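PDB 1ZS3: lactococcus lactis MG1363 DpsA from Lactococcus lactis, which binds DNA, for which its N-terminal helix is required, and as a dodecameric Dps protein probably shields it during oxidative stress. Local coordinates for residues I43-A48 and V120-Q125; I50-P55 and E59-I64; E82-P87 and E139-L144; M127-A132 and A146-L151. One frame throughout, in Å; residues are numbered along the deposited sequence.

Contact 1 (I43-A48 and V120-Q125); sequences IRLTQA and VDFQAQ
Arg44 and Asp121 reach toward each other from opposite directions, the guanidinium presenting its edge to the carboxylate. The two planes stand 84° apart, yet Asp121 CG lies in the guanidinium plane, so the acid meets the guanidinium at its edge, with the carboxylate plane nearly perpendicular to it. Arg44 NH2 lies 3.3 Å from Asp121 OD1 and Arg44 NE lies 3.5 Å from the same oxygen. Both bonds of this salt bridge are weak, and the placing of OD1 is itself uncertain. Bends at chi2 (-97°) and chi3 (-72°) fold the Arg44 chain over and bring NE and NH2 to the side of Asp121. The stronger polar partner of NH2 is Ser117 OG, and Phe118 adds a cation-pi contact. A leucine at Arg44 would probably leave Asp121 facing an uncharged chain and deprive Ser117 OG and the Phe118 ring of their cationic partner.

One residue further along each helix the contact turns apolar. Leu45 CD1 meets the Phe122 ring at its edge, near the ring plane, 4.2 Å from CZ.

The two pairs join helix 27-51 to helix 111-138 inside the bundle. Ile64 of helix 55-81 packs on both Leu45 and Phe122, while Asn155 and Ile159 of helix 142-165 pack against the Phe122 ring.

Contact 2 (I50-P55 and E59-I64); sequences IYAKSP and EYLREI
The tight turn between helix 27-51 and helix 55-81, the first hairpin of the four-helix bundle, sets Ala52 and Pro55 against Leu61 and Glu59. Its one hydrogen bond between the segments runs from Glu59 N to Pro55 O (3.2 Å), an i to i+4 bond in the opening turn of helix 55-81. Ser54 occupies the N-cap position, with OG making weak bonds to the amides of Val56 and Lys57. Ala52 CB points into the hairpin and meets Leu61 CD1 at 4.3 Å, an apolar contact across the closed end, just inside the turn.

Arg62 makes the next contact, with the last turn of helix 27-51. Its chain is stretched out through chi2 (-168°) and chi3 (-156°), which carries NH2 to within 4.3 Å of Ile50 CA, with the guanidinium plane oblique to that atom. NE donates to Gly49 O, and NH2 forms a salt bridge with Asp77 of the second subunit, so the same group touches the end of helix 27-51 and the subunit interface.

Lys53, just past the helix end, turns back so that NZ donates to Tyr51 O (2.9 Å), the carbonyl of the last helical residue, almost head-on at 168°. A serine N-cap followed by proline in the first turn is a classic helix start, here in a helical hairpin of the ferritin-like fold.

Contact 3 (E82-P87 and E139-L144); sequences ENEIVP and EEKFAL
Water 1 links Glu82 to Leu144: it donates to Glu82 OE2 (2.6 Å) and accepts from Leu144 N (3.0 Å). The carboxylate is thereby coupled to the amino-terminal turn of helix 142-165, whose dipole would be expected to stabilise its charge. The other oxygen, Glu82 OE1, is hydrogen-bonded to Tyr152 OH of the fourth subunit.

The direct contact is between the bodies of the two side chains rather than their charged ends. Glu82 lies aslant over the aliphatic part of Lys141, its CG 3.8 Å from Lys141 CD, and OE1 reaches back to 3.5 Å from Lys141 CA. Glu82 OE1 and Lys141 NZ remain 5.7 Å apart. A turn at chi4 (58°) bends the lysine end to Glu139, where NZ meets OE2 at 2.7 Å in a salt bridge using the anti lone pair. Glu84 OE2, 4.7 Å from NZ, adds a second, more distant negative charge.

A serine replacing Lys141 would remove the methylenes beyond CB, and is likely to leave the Glu139 and Glu84 carboxylates without a cation nearby.

Asn83 ends helix 55-81 and Glu140 ends helix 111-138, each in a Schellman motif with positive phi; Lys141 is already at the N-cap position of helix 142-165, leaving only a short turn between those two helices.

Contact 4 (M127-A132 and A146-L151); sequences MFITRA and AGVVEL
Ile129 carries most of the contact, reaching two residues of segment 146-151, on helix 142-165, with different branches. Its CG2, anti to the backbone N, approaches Val148, coming within 4.0 Å of Val148 CG1 and 3.9 Å of Val148 O. The other branch, CG1, lies beside the backbone N (chi1 -79°) and extends CD1 toward Leu151, ending 3.9 Å from CG. The two side chains stand at about a right angle there, so the methyl meets the branch point of the leucine. The Ile129 carbonyl oxygen also takes part in the packing, 3.9 Å from Val148 CG1.

Ala132, one helical turn after Ile129, is the next residue of the first segment to take part. It brings its CB to 4.5 Å from Val148 CG1, so this one methyl of Val148 touches both Ile129 and Ala132.

Leu31 of helix 27-51 packs on Ala132 and Val148, and Tyr71 and Ile75 of helix 55-81 pack on Leu151, so all four bundle helices meet here.

The segments run nearly antiparallel, at 155°, with axes 9.5 Å apart at closest approach. All four touching residues are buried and aliphatic, which implies that the two segments are held together by hydrophobic burial and the fit of branched methyl groups, with no directional bond between them.

In the fold
Along the chain, contact 2 lies nested within the loop closed by contact 1; contact 3 crosses both contact 1 and contact 4 in sequence order. Contacts 1 and 2 share helix 27-51, have centres 12 Å apart and touch directly through Leu45 and Ile64. Contacts 1 and 4 share helix 111-138, with centres 17 Å apart, and contacts 3 and 4 share helix 142-165, with centres 12 Å apart. Contacts 2 and 3, 33 Å apart between centres, sit on opposite sides of the chain's centre. Together they sample the ferritin-like bundle from one end to the other, and contacts 1, 2 and 3 all also touch the second subunit, tying the bundle into the dodecamer.

Contact 1 (I43-A48 and V120-Q125)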
loop_
_atom_site.group_PDB
_atom_site.type_symbol
_atom_site.label_atom_id
_atom_site.label_comp_id
_atom_site.label_asym_id
_atom_site.label_seq_id
_atom_site.Cartn_x
_atom_site.Cartn_y
_atom_site.Cartn_z
ATOM N N ILE A 43 13.225 28.841 -8.484
ATOM C CA ILE A 43 12.939 29.967 -7.589
ATOM C C ILE A 43 11.759 30.752 -8.141
ATOM O O ILE A 43 10.866 31.178 -7.423
ATOM C CB ILE A 43 14.183 30.880 -7.429
ATOM C CG1 ILE A 43 15.436 30.021 -7.190
ATOM C CG2 ILE A 43 13.922 31.935 -6.358
ATOM C CD1 ILE A 43 16.170 30.275 -5.897
ATOM N N ARG A 44 11.741 30.912 -9.438
ATOM C CA ARG A 44 10.679 31.625 -10.112
ATOM C C ARG A 44 9.351 30.930 -9.953
ATOM O O ARG A 44 8.323 31.592 -9.836
ATOM C CB ARG A 44 11.035 31.775 -11.606
ATOM C CG ARG A 44 11.798 33.056 -11.972
ATOM C CD ARG A 44 10.886 34.148 -12.490
ATOM N NE ARG A 44 10.410 33.821 -13.841
ATOM C CZ ARG A 44 9.192 34.092 -14.315
ATOM N NH1 ARG A 44 8.252 34.705 -13.584
ATOM N NH2 ARG A 44 8.926 33.722 -15.556
ATOM N N LEU A 45 9.376 29.594 -9.946
ATOM C CA LEU A 45 8.199 28.738 -9.844
ATOM C C LEU A 45 7.855 28.596 -8.415
ATOM O O LEU A 45 6.692 28.473 -8.094
ATOM C CB LEU A 45 8.466 27.342 -10.428
ATOM C CG LEU A 45 8.519 27.303 -11.966
ATOM C CD1 LEU A 45 9.243 26.104 -12.477
ATOM C CD2 LEU A 45 7.099 27.378 -12.573
ATOM N N THR A 46 8.855 28.580 -7.525
ATOM C CA THR A 46 8.622 28.738 -6.110
ATOM C C THR A 46 7.922 30.055 -5.773
ATOM O O THR A 46 6.991 30.080 -4.954
ATOM C CB THR A 46 9.930 28.687 -5.362
ATOM O OG1 THR A 46 10.515 27.383 -5.495
ATOM C CG2 THR A 46 9.712 28.831 -3.876
ATOM N N GLN A 47 8.352 31.166 -6.373
ATOM C CA GLN A 47 7.665 32.445 -6.161
ATOM C C GLN A 47 6.215 32.372 -6.643
ATOM O O GLN A 47 5.301 32.725 -5.893
ATOM C CB GLN A 47 8.401 33.574 -6.900
ATOM C CG GLN A 47 7.572 34.883 -7.056
ATOM C CD GLN A 47 8.350 36.002 -7.711
ATOM O OE1 GLN A 47 8.455 36.044 -8.942
ATOM N NE2 GLN A 47 8.894 36.905 -6.897
ATOM N N ALA A 48 6.012 31.944 -7.877
ATOM C CA ALA A 48 4.665 31.863 -8.465
ATOM C C ALA A 48 3.750 30.855 -7.719
ATOM O O ALA A 48 2.543 31.042 -7.614
ATOM C CB ALA A 48 4.769 31.532 -9.977
ATOM N N VAL A 120 7.433 31.168 -22.097
ATOM C CA VAL A 120 8.607 31.825 -22.718
ATOM C C VAL A 120 9.897 31.340 -22.072
ATOM O O VAL A 120 10.759 30.817 -22.755
ATOM C CB VAL A 120 8.490 33.407 -22.626
ATOM C CG1 VAL A 120 9.793 34.091 -22.942
ATOM C CG2 VAL A 120 7.376 33.895 -23.574
ATOM N N ASP A 121 10.027 31.496 -20.758
ATOM C CA ASP A 121 11.073 30.838 -19.992
ATOM C C ASP A 121 11.431 29.421 -20.512
ATOM O O ASP A 121 12.603 29.135 -20.747
ATOM C CB ASP A 121 10.628 30.733 -18.528
ATOM C CG ASP A 121 11.147 31.846 -17.676
ATOM O OD1 ASP A 121 11.345 31.694 -16.451
ATOM O OD2 ASP A 121 11.382 32.945 -18.155
ATOM N N PHE A 122 10.435 28.534 -20.665
ATOM C CA PHE A 122 10.675 27.109 -20.979
ATOM C C PHE A 122 11.059 26.920 -22.420
ATOM O O PHE A 122 11.794 26.011 -22.733
ATOM C CB PHE A 122 9.467 26.241 -20.612
ATOM C CG PHE A 122 9.481 25.776 -19.197
ATOM C CD1 PHE A 122 8.899 26.524 -18.200
ATOM C CD2 PHE A 122 10.087 24.603 -18.856
ATOM C CE1 PHE A 122 8.934 26.115 -16.892
ATOM C CE2 PHE A 122 10.119 24.188 -17.529
ATOM C CZ PHE A 122 9.544 24.957 -16.555
ATOM N N GLN A 123 10.560 27.772 -23.304
ATOM C CA GLN A 123 10.906 27.735 -24.726
ATOM C C GLN A 123 12.358 28.095 -24.782
ATOM O O GLN A 123 13.085 27.588 -25.607
ATOM C CB GLN A 123 10.103 28.773 -25.518
ATOM C CG GLN A 123 9.236 28.249 -26.685
ATOM C CD GLN A 123 8.008 29.138 -27.031
ATOM O OE1 GLN A 123 7.361 28.929 -28.076
ATOM N NE2 GLN A 123 7.683 30.093 -26.159
ATOM N N ALA A 124 12.769 28.964 -23.849
ATOM C CA ALA A 124 14.164 29.450 -23.796
ATOM C C ALA A 124 15.062 28.395 -23.251
ATOM O O ALA A 124 16.157 28.228 -23.762
ATOM C CB ALA A 124 14.299 30.749 -22.987
ATOM N N GLN A 125 14.635 27.626 -22.245
ATOM C CA GLN A 125 15.486 26.552 -21.725
ATOM C C GLN A 125 15.803 25.529 -22.831
ATOM O O GLN A 125 16.881 24.902 -22.786
ATOM C CB GLN A 125 14.853 25.766 -20.555
ATOM C CG GLN A 125 14.415 26.598 -19.345
ATOM C CD GLN A 125 14.087 25.739 -18.173
ATOM O OE1 GLN A 125 14.613 24.650 -18.046
ATOM N NE2 GLN A 125 13.189 26.205 -17.325
#

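Contact 2 (I50-P55 and E59-I64)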
loop_
_atom_site.group_PDB
_atom_site.type_symbol
_atom_site.label_atom_id
_atom_site.label_comp_id
_atom_site.label_asym_id
_atom_site.label_seq_id
_atom_site.Cartn_x
_atom_site.Cartn_y
_atom_site.Cartn_z
ATOM N N ILE A 50 3.672 30.435 -4.774
ATOM C CA ILE A 50 3.307 31.101 -3.538
ATOM C C ILE A 50 2.315 32.263 -3.687
ATOM O O ILE A 50 1.461 32.429 -2.837
ATOM C CB ILE A 50 4.574 31.561 -2.786
ATOM C CG1 ILE A 50 5.244 30.373 -2.130
ATOM C CG2 ILE A 50 4.258 32.598 -1.715
ATOM C CD1 ILE A 50 6.503 30.695 -1.441
ATOM N N TYR A 51 2.416 33.013 -4.767
ATOM C CA TYR A 51 1.640 34.286 -4.884
ATOM C C TYR A 51 0.523 34.217 -5.902
ATOM O O TYR A 51 -0.259 35.143 -5.999
ATOM C CB TYR A 51 2.566 35.485 -5.246
ATOM C CG TYR A 51 3.397 35.999 -4.068
ATOM C CD1 TYR A 51 2.793 36.696 -3.050
ATOM C CD2 TYR A 51 4.770 35.738 -3.966
ATOM C CE1 TYR A 51 3.511 37.161 -1.973
ATOM C CE2 TYR A 51 5.504 36.189 -2.887
ATOM C CZ TYR A 51 4.861 36.905 -1.888
ATOM O OH TYR A 51 5.558 37.369 -0.800
ATOM N N ALA A 52 0.459 33.168 -6.687
ATOM C CA ALA A 52 -0.641 32.987 -7.615
ATOM C C ALA A 52 -1.928 32.827 -6.833
ATOM O O ALA A 52 -1.920 32.399 -5.695
ATOM C CB ALA A 52 -0.391 31.797 -8.529
ATOM N N LYS A 53 -3.051 33.249 -7.388
ATOM C CA LYS A 53 -4.310 33.260 -6.638
ATOM C C LYS A 53 -4.975 31.864 -6.611
ATOM O O LYS A 53 -5.146 31.268 -5.526
ATOM C CB LYS A 53 -5.231 34.334 -7.231
ATOM C CG LYS A 53 -4.606 35.750 -7.441
ATOM C CD LYS A 53 -3.882 36.386 -6.207
ATOM C CE LYS A 53 -3.154 37.703 -6.591
ATOM N NZ LYS A 53 -1.639 37.667 -6.434
ATOM N N SER A 54 -5.298 31.308 -7.806
ATOM C CA SER A 54 -5.964 30.005 -7.957
ATOM C C SER A 54 -5.152 28.952 -7.274
ATOM O O SER A 54 -3.994 28.740 -7.647
ATOM C CB SER A 54 -6.080 29.666 -9.437
ATOM O OG SER A 54 -6.382 28.304 -9.632
ATOM N N PRO A 55 -5.721 28.284 -6.269
ATOM C CA PRO A 55 -4.944 27.282 -5.529
ATOM C C PRO A 55 -4.642 26.055 -6.429
ATOM O O PRO A 55 -3.720 25.328 -6.122
ATOM C CB PRO A 55 -5.840 26.932 -4.327
ATOM C CG PRO A 55 -7.220 27.290 -4.731
ATOM C CD PRO A 55 -7.117 28.369 -5.792
ATOM N N GLU A 59 -0.718 24.530 -6.837
ATOM C CA GLU A 59 -0.312 23.149 -6.576
ATOM C C GLU A 59 0.482 22.641 -7.768
ATOM O O GLU A 59 1.504 21.973 -7.604
ATOM C CB GLU A 59 -1.539 22.278 -6.345
ATOM C CG GLU A 59 -1.302 20.982 -5.525
ATOM C CD GLU A 59 -2.361 19.872 -5.781
ATOM O OE1 GLU A 59 -2.390 19.243 -6.887
ATOM O OE2 GLU A 59 -3.159 19.621 -4.825
ATOM N N TYR A 60 0.038 23.049 -8.961
ATOM C CA TYR A 60 0.630 22.659 -10.229
ATOM C C TYR A 60 2.000 23.272 -10.411
ATOM O O TYR A 60 2.948 22.609 -10.835
ATOM C CB TYR A 60 -0.274 23.106 -11.403
ATOM C CG TYR A 60 0.213 22.620 -12.723
ATOM C CD1 TYR A 60 0.743 21.314 -12.864
ATOM C CD2 TYR A 60 0.236 23.461 -13.824
ATOM C CE1 TYR A 60 1.253 20.843 -14.094
ATOM C CE2 TYR A 60 0.737 22.994 -15.101
ATOM C CZ TYR A 60 1.248 21.673 -15.215
ATOM O OH TYR A 60 1.749 21.167 -16.412
ATOM N N LEU A 61 2.151 24.565 -10.102
ATOM C CA LEU A 61 3.417 25.270 -10.269
ATOM C C LEU A 61 4.452 24.765 -9.293
ATOM O O LEU A 61 5.592 24.656 -9.664
ATOM C CB LEU A 61 3.246 26.789 -10.141
ATOM C CG LEU A 61 2.361 27.471 -11.206
ATOM C CD1 LEU A 61 1.967 28.864 -10.692
ATOM C CD2 LEU A 61 3.013 27.613 -12.563
ATOM N N ARG A 62 4.033 24.439 -8.062
ATOM C CA ARG A 62 4.913 23.850 -7.034
ATOM C C ARG A 62 5.400 22.471 -7.439
ATOM O O ARG A 62 6.436 22.012 -6.975
ATOM C CB ARG A 62 4.178 23.680 -5.705
ATOM C CG ARG A 62 3.983 24.953 -4.931
ATOM C CD ARG A 62 3.525 24.810 -3.498
ATOM N NE ARG A 62 2.850 26.021 -3.071
ATOM C CZ ARG A 62 2.586 26.342 -1.835
ATOM N NH1 ARG A 62 2.913 25.529 -0.824
ATOM N NH2 ARG A 62 1.976 27.477 -1.552
ATOM N N GLU A 63 4.607 21.803 -8.257
ATOM C CA GLU A 63 4.964 20.488 -8.817
ATOM C C GLU A 63 6.082 20.657 -9.827
ATOM O O GLU A 63 7.070 19.935 -9.794
ATOM C CB GLU A 63 3.757 19.768 -9.427
ATOM C CG GLU A 63 3.373 18.484 -8.690
ATOM C CD GLU A 63 2.949 17.401 -9.703
ATOM O OE1 GLU A 63 3.846 16.573 -10.085
ATOM O OE2 GLU A 63 1.727 17.373 -10.125
ATOM N N ILE A 64 5.939 21.649 -10.701
ATOM C CA ILE A 64 6.961 21.961 -11.681
ATOM C C ILE A 64 8.282 22.395 -11.001
ATOM O O ILE A 64 9.326 22.072 -11.507
ATOM C CB ILE A 64 6.471 23.003 -12.697
ATOM C CG1 ILE A 64 5.254 22.459 -13.464
ATOM C CG2 ILE A 64 7.577 23.378 -13.700
ATOM C CD1 ILE A 64 4.439 23.485 -14.114
#

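Contact 3 (E82-P87 and E139-L144)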
loop_
_atom_site.group_PDB
_atom_site.type_symbol
_atom_site.label_atom_id
_atom_site.label_comp_id
_atom_site.label_asym_id
_atom_site.label_seq_id
_atom_site.Cartn_x
_atom_site.Cartn_y
_atom_site.Cartn_z
ATOM N N GLU A 82 30.080 10.769 -15.272
ATOM C CA GLU A 82 31.003 10.856 -16.385
ATOM C C GLU A 82 32.115 11.862 -16.117
ATOM O O GLU A 82 32.783 12.335 -17.006
ATOM C CB GLU A 82 30.243 11.177 -17.673
ATOM C CG GLU A 82 30.774 10.326 -18.834
ATOM C CD GLU A 82 29.747 9.430 -19.446
ATOM O OE1 GLU A 82 30.030 8.721 -20.422
ATOM O OE2 GLU A 82 28.619 9.488 -18.993
ATOM N N ASN A 83 32.367 12.145 -14.831
ATOM C CA ASN A 83 33.479 12.972 -14.372
ATOM C C ASN A 83 33.476 14.400 -14.933
ATOM O O ASN A 83 34.478 14.870 -15.466
ATOM C CB ASN A 83 34.823 12.259 -14.637
ATOM C CG ASN A 83 36.007 12.925 -13.962
ATOM O OD1 ASN A 83 37.089 12.919 -14.519
ATOM N ND2 ASN A 83 35.826 13.517 -12.772
ATOM N N GLU A 84 32.350 15.080 -14.780
ATOM C CA GLU A 84 32.293 16.478 -15.093
ATOM C C GLU A 84 31.989 17.152 -13.782
ATOM O O GLU A 84 31.911 16.518 -12.705
ATOM C CB GLU A 84 31.226 16.822 -16.153
ATOM C CG GLU A 84 31.515 16.332 -17.588
ATOM C CD GLU A 84 32.783 16.929 -18.184
ATOM O OE1 GLU A 84 32.945 18.174 -18.178
ATOM O OE2 GLU A 84 33.634 16.137 -18.649
ATOM N N ILE A 85 31.843 18.460 -13.912
ATOM C CA ILE A 85 31.707 19.386 -12.836
ATOM C C ILE A 85 30.471 20.203 -13.092
ATOM O O ILE A 85 29.983 20.334 -14.228
ATOM C CB ILE A 85 32.993 20.276 -12.764
ATOM C CG1 ILE A 85 33.810 19.921 -11.508
ATOM C CG2 ILE A 85 32.687 21.781 -12.843
ATOM C CD1 ILE A 85 34.620 18.620 -11.604
ATOM N N VAL A 86 29.942 20.708 -12.002
ATOM C CA VAL A 86 28.570 21.159 -11.970
ATOM C C VAL A 86 28.471 22.467 -11.195
ATOM O O VAL A 86 29.098 22.618 -10.137
ATOM C CB VAL A 86 27.703 20.007 -11.387
ATOM C CG1 VAL A 86 26.615 20.496 -10.459
ATOM C CG2 VAL A 86 27.115 19.185 -12.529
ATOM N N PRO A 87 27.707 23.416 -11.714
ATOM C CA PRO A 87 27.438 24.649 -10.975
ATOM C C PRO A 87 26.742 24.356 -9.670
ATOM O O PRO A 87 25.788 23.590 -9.732
ATOM C CB PRO A 87 26.502 25.418 -11.895
ATOM C CG PRO A 87 26.670 24.795 -13.254
ATOM C CD PRO A 87 27.120 23.421 -13.063
ATOM N N GLU A 139 29.913 13.170 -27.897
ATOM C CA GLU A 139 30.895 12.816 -26.874
ATOM C C GLU A 139 30.756 11.351 -26.425
ATOM O O GLU A 139 31.585 10.898 -25.633
ATOM C CB GLU A 139 30.804 13.798 -25.685
ATOM C CG GLU A 139 31.458 15.138 -26.014
ATOM C CD GLU A 139 31.329 16.197 -24.946
ATOM O OE1 GLU A 139 31.243 17.369 -25.377
ATOM O OE2 GLU A 139 31.333 15.905 -23.705
ATOM N N GLU A 140 29.728 10.664 -26.910
ATOM C CA GLU A 140 29.375 9.311 -26.447
ATOM C C GLU A 140 29.244 9.223 -24.914
ATOM O O GLU A 140 29.724 8.279 -24.282
ATOM C CB GLU A 140 30.412 8.274 -26.906
ATOM C CG GLU A 140 30.615 8.204 -28.402
ATOM C CD GLU A 140 31.765 7.256 -28.741
ATOM O OE1 GLU A 140 32.372 6.675 -27.794
ATOM O OE2 GLU A 140 32.098 7.105 -29.933
ATOM N N LYS A 141 28.573 10.214 -24.346
ATOM C CA LYS A 141 28.105 10.115 -22.989
ATOM C C LYS A 141 26.670 9.637 -22.990
ATOM O O LYS A 141 25.776 10.391 -22.698
ATOM C CB LYS A 141 28.250 11.472 -22.334
ATOM C CG LYS A 141 29.706 11.939 -22.241
ATOM C CD LYS A 141 29.885 13.138 -21.288
ATOM C CE LYS A 141 31.375 13.445 -21.014
ATOM N NZ LYS A 141 32.076 13.722 -22.332
ATOM N N PHE A 142 26.449 8.362 -23.287
ATOM C CA PHE A 142 25.101 7.901 -23.698
ATOM C C PHE A 142 23.992 8.027 -22.636
ATOM O O PHE A 142 22.858 8.345 -22.967
ATOM C CB PHE A 142 25.093 6.457 -24.151
ATOM C CG PHE A 142 26.252 6.066 -24.976
ATOM C CD1 PHE A 142 27.317 5.359 -24.402
ATOM C CD2 PHE A 142 26.273 6.318 -26.325
ATOM C CE1 PHE A 142 28.364 4.934 -25.158
ATOM C CE2 PHE A 142 27.336 5.896 -27.084
ATOM C CZ PHE A 142 28.374 5.198 -26.491
ATOM N N ALA A 143 24.301 7.687 -21.385
ATOM C CA ALA A 143 23.314 7.753 -20.296
ATOM C C ALA A 143 22.905 9.197 -20.099
ATOM O O ALA A 143 21.738 9.490 -19.945
ATOM C CB ALA A 143 23.852 7.156 -19.005
ATOM N N LEU A 144 23.865 10.095 -20.105
ATOM C CA LEU A 144 23.592 11.510 -19.971
ATOM C C LEU A 144 22.669 11.964 -21.087
ATOM O O LEU A 144 21.742 12.708 -20.876
ATOM C CB LEU A 144 24.886 12.294 -20.052
ATOM C CG LEU A 144 24.802 13.815 -19.901
ATOM C CD1 LEU A 144 24.383 14.189 -18.526
ATOM C CD2 LEU A 144 26.138 14.439 -20.221
HETATM O O HOH W 1 26.488 8.558 -20.153
#

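Contact 4 (M127-A132 and A146-L151)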
loop_
_atom_site.group_PDB
_atom_site.type_symbol
_atom_site.label_atom_id
_atom_site.label_comp_id
_atom_site.label_asym_id
_atom_site.label_seq_id
_atom_site.Cartn_x
_atom_site.Cartn_y
_atom_site.Cartn_z
ATOM N N MET A 127 16.466 25.872 -26.180
ATOM C CA MET A 127 17.584 26.201 -27.096
ATOM C C MET A 127 18.892 25.590 -26.609
ATOM O O MET A 127 19.676 25.131 -27.431
ATOM C CB MET A 127 17.784 27.729 -27.222
ATOM C CG MET A 127 16.740 28.493 -28.076
ATOM S SD MET A 127 16.597 30.241 -27.509
ATOM C CE MET A 127 14.668 30.553 -27.481
ATOM N N PHE A 128 19.096 25.569 -25.293
ATOM C CA PHE A 128 20.300 25.050 -24.666
ATOM C C PHE A 128 20.306 23.529 -24.441
ATOM O O PHE A 128 21.378 22.918 -24.429
ATOM C CB PHE A 128 20.495 25.745 -23.325
ATOM C CG PHE A 128 20.742 27.218 -23.425
ATOM C CD1 PHE A 128 19.717 28.097 -23.760
ATOM C CD2 PHE A 128 22.019 27.737 -23.200
ATOM C CE1 PHE A 128 19.953 29.456 -23.852
ATOM C CE2 PHE A 128 22.244 29.093 -23.292
ATOM C CZ PHE A 128 21.210 29.957 -23.613
ATOM N N ILE A 129 19.124 22.957 -24.170
ATOM C CA ILE A 129 18.975 21.528 -23.900
ATOM C C ILE A 129 19.223 20.801 -25.199
ATOM O O ILE A 129 19.981 19.854 -25.225
ATOM C CB ILE A 129 17.558 21.284 -23.300
ATOM C CG1 ILE A 129 17.561 21.654 -21.809
ATOM C CG2 ILE A 129 17.107 19.898 -23.500
ATOM C CD1 ILE A 129 16.185 21.997 -21.203
ATOM N N THR A 130 18.542 21.271 -26.236
ATOM C CA THR A 130 18.710 20.798 -27.608
ATOM C C THR A 130 20.177 20.572 -27.961
ATOM O O THR A 130 20.548 19.508 -28.456
ATOM C CB THR A 130 18.013 21.777 -28.566
ATOM O OG1 THR A 130 16.649 21.361 -28.747
ATOM C CG2 THR A 130 18.582 21.754 -29.960
ATOM N N ARG A 131 20.989 21.576 -27.679
ATOM C CA ARG A 131 22.403 21.554 -27.975
ATOM C C ARG A 131 23.107 20.540 -27.095
ATOM O O ARG A 131 23.961 19.811 -27.568
ATOM C CB ARG A 131 23.015 22.961 -27.805
ATOM C CG ARG A 131 22.626 23.934 -28.929
ATOM C CD ARG A 131 23.458 25.239 -28.984
ATOM N NE ARG A 131 22.678 26.397 -28.509
ATOM C CZ ARG A 131 23.174 27.628 -28.304
ATOM N NH1 ARG A 131 22.356 28.598 -27.881
ATOM N NH2 ARG A 131 24.474 27.881 -28.506
ATOM N N ALA A 132 22.760 20.479 -25.814
ATOM C CA ALA A 132 23.415 19.550 -24.920
ATOM C C ALA A 132 23.104 18.059 -25.302
ATOM O O ALA A 132 23.911 17.166 -25.062
ATOM C CB ALA A 132 23.028 19.824 -23.503
ATOM N N ALA A 146 20.459 10.356 -22.693
ATOM C CA ALA A 146 19.128 9.860 -22.400
ATOM C C ALA A 146 18.406 10.721 -21.346
ATOM O O ALA A 146 17.233 11.076 -21.531
ATOM C CB ALA A 146 19.205 8.435 -21.940
ATOM N N GLY A 147 19.093 11.034 -20.239
ATOM C CA GLY A 147 18.561 11.920 -19.210
ATOM C C GLY A 147 18.159 13.277 -19.783
ATOM O O GLY A 147 17.140 13.821 -19.432
ATOM N N VAL A 148 18.938 13.830 -20.685
ATOM C CA VAL A 148 18.682 15.165 -21.188
ATOM C C VAL A 148 17.540 15.142 -22.200
ATOM O O VAL A 148 16.850 16.137 -22.371
ATOM C CB VAL A 148 19.961 15.770 -21.803
ATOM C CG1 VAL A 148 19.666 17.014 -22.621
ATOM C CG2 VAL A 148 20.919 16.132 -20.744
ATOM N N VAL A 149 17.315 13.994 -22.830
ATOM C CA VAL A 149 16.181 13.840 -23.713
ATOM C C VAL A 149 14.909 13.851 -22.868
ATOM O O VAL A 149 13.879 14.422 -23.230
ATOM C CB VAL A 149 16.287 12.556 -24.568
ATOM C CG1 VAL A 149 14.961 12.243 -25.250
ATOM C CG2 VAL A 149 17.410 12.669 -25.616
ATOM N N GLU A 150 14.966 13.230 -21.711
ATOM C CA GLU A 150 13.814 13.185 -20.867
ATOM C C GLU A 150 13.411 14.618 -20.600
ATOM O O GLU A 150 12.260 14.959 -20.783
ATOM C CB GLU A 150 14.135 12.449 -19.589
ATOM C CG GLU A 150 13.583 11.024 -19.519
ATOM C CD GLU A 150 13.947 10.374 -18.195
ATOM O OE1 GLU A 150 13.422 10.823 -17.123
ATOM O OE2 GLU A 150 14.822 9.471 -18.238
ATOM N N LEU A 151 14.374 15.450 -20.199
ATOM C CA LEU A 151 14.128 16.844 -19.830
ATOM C C LEU A 151 13.533 17.665 -20.977
ATOM O O LEU A 151 12.586 18.441 -20.771
ATOM C CB LEU A 151 15.443 17.458 -19.375
ATOM C CG LEU A 151 15.435 18.925 -18.988
ATOM C CD1 LEU A 151 14.317 19.247 -18.027
ATOM C CD2 LEU A 151 16.764 19.294 -18.370
#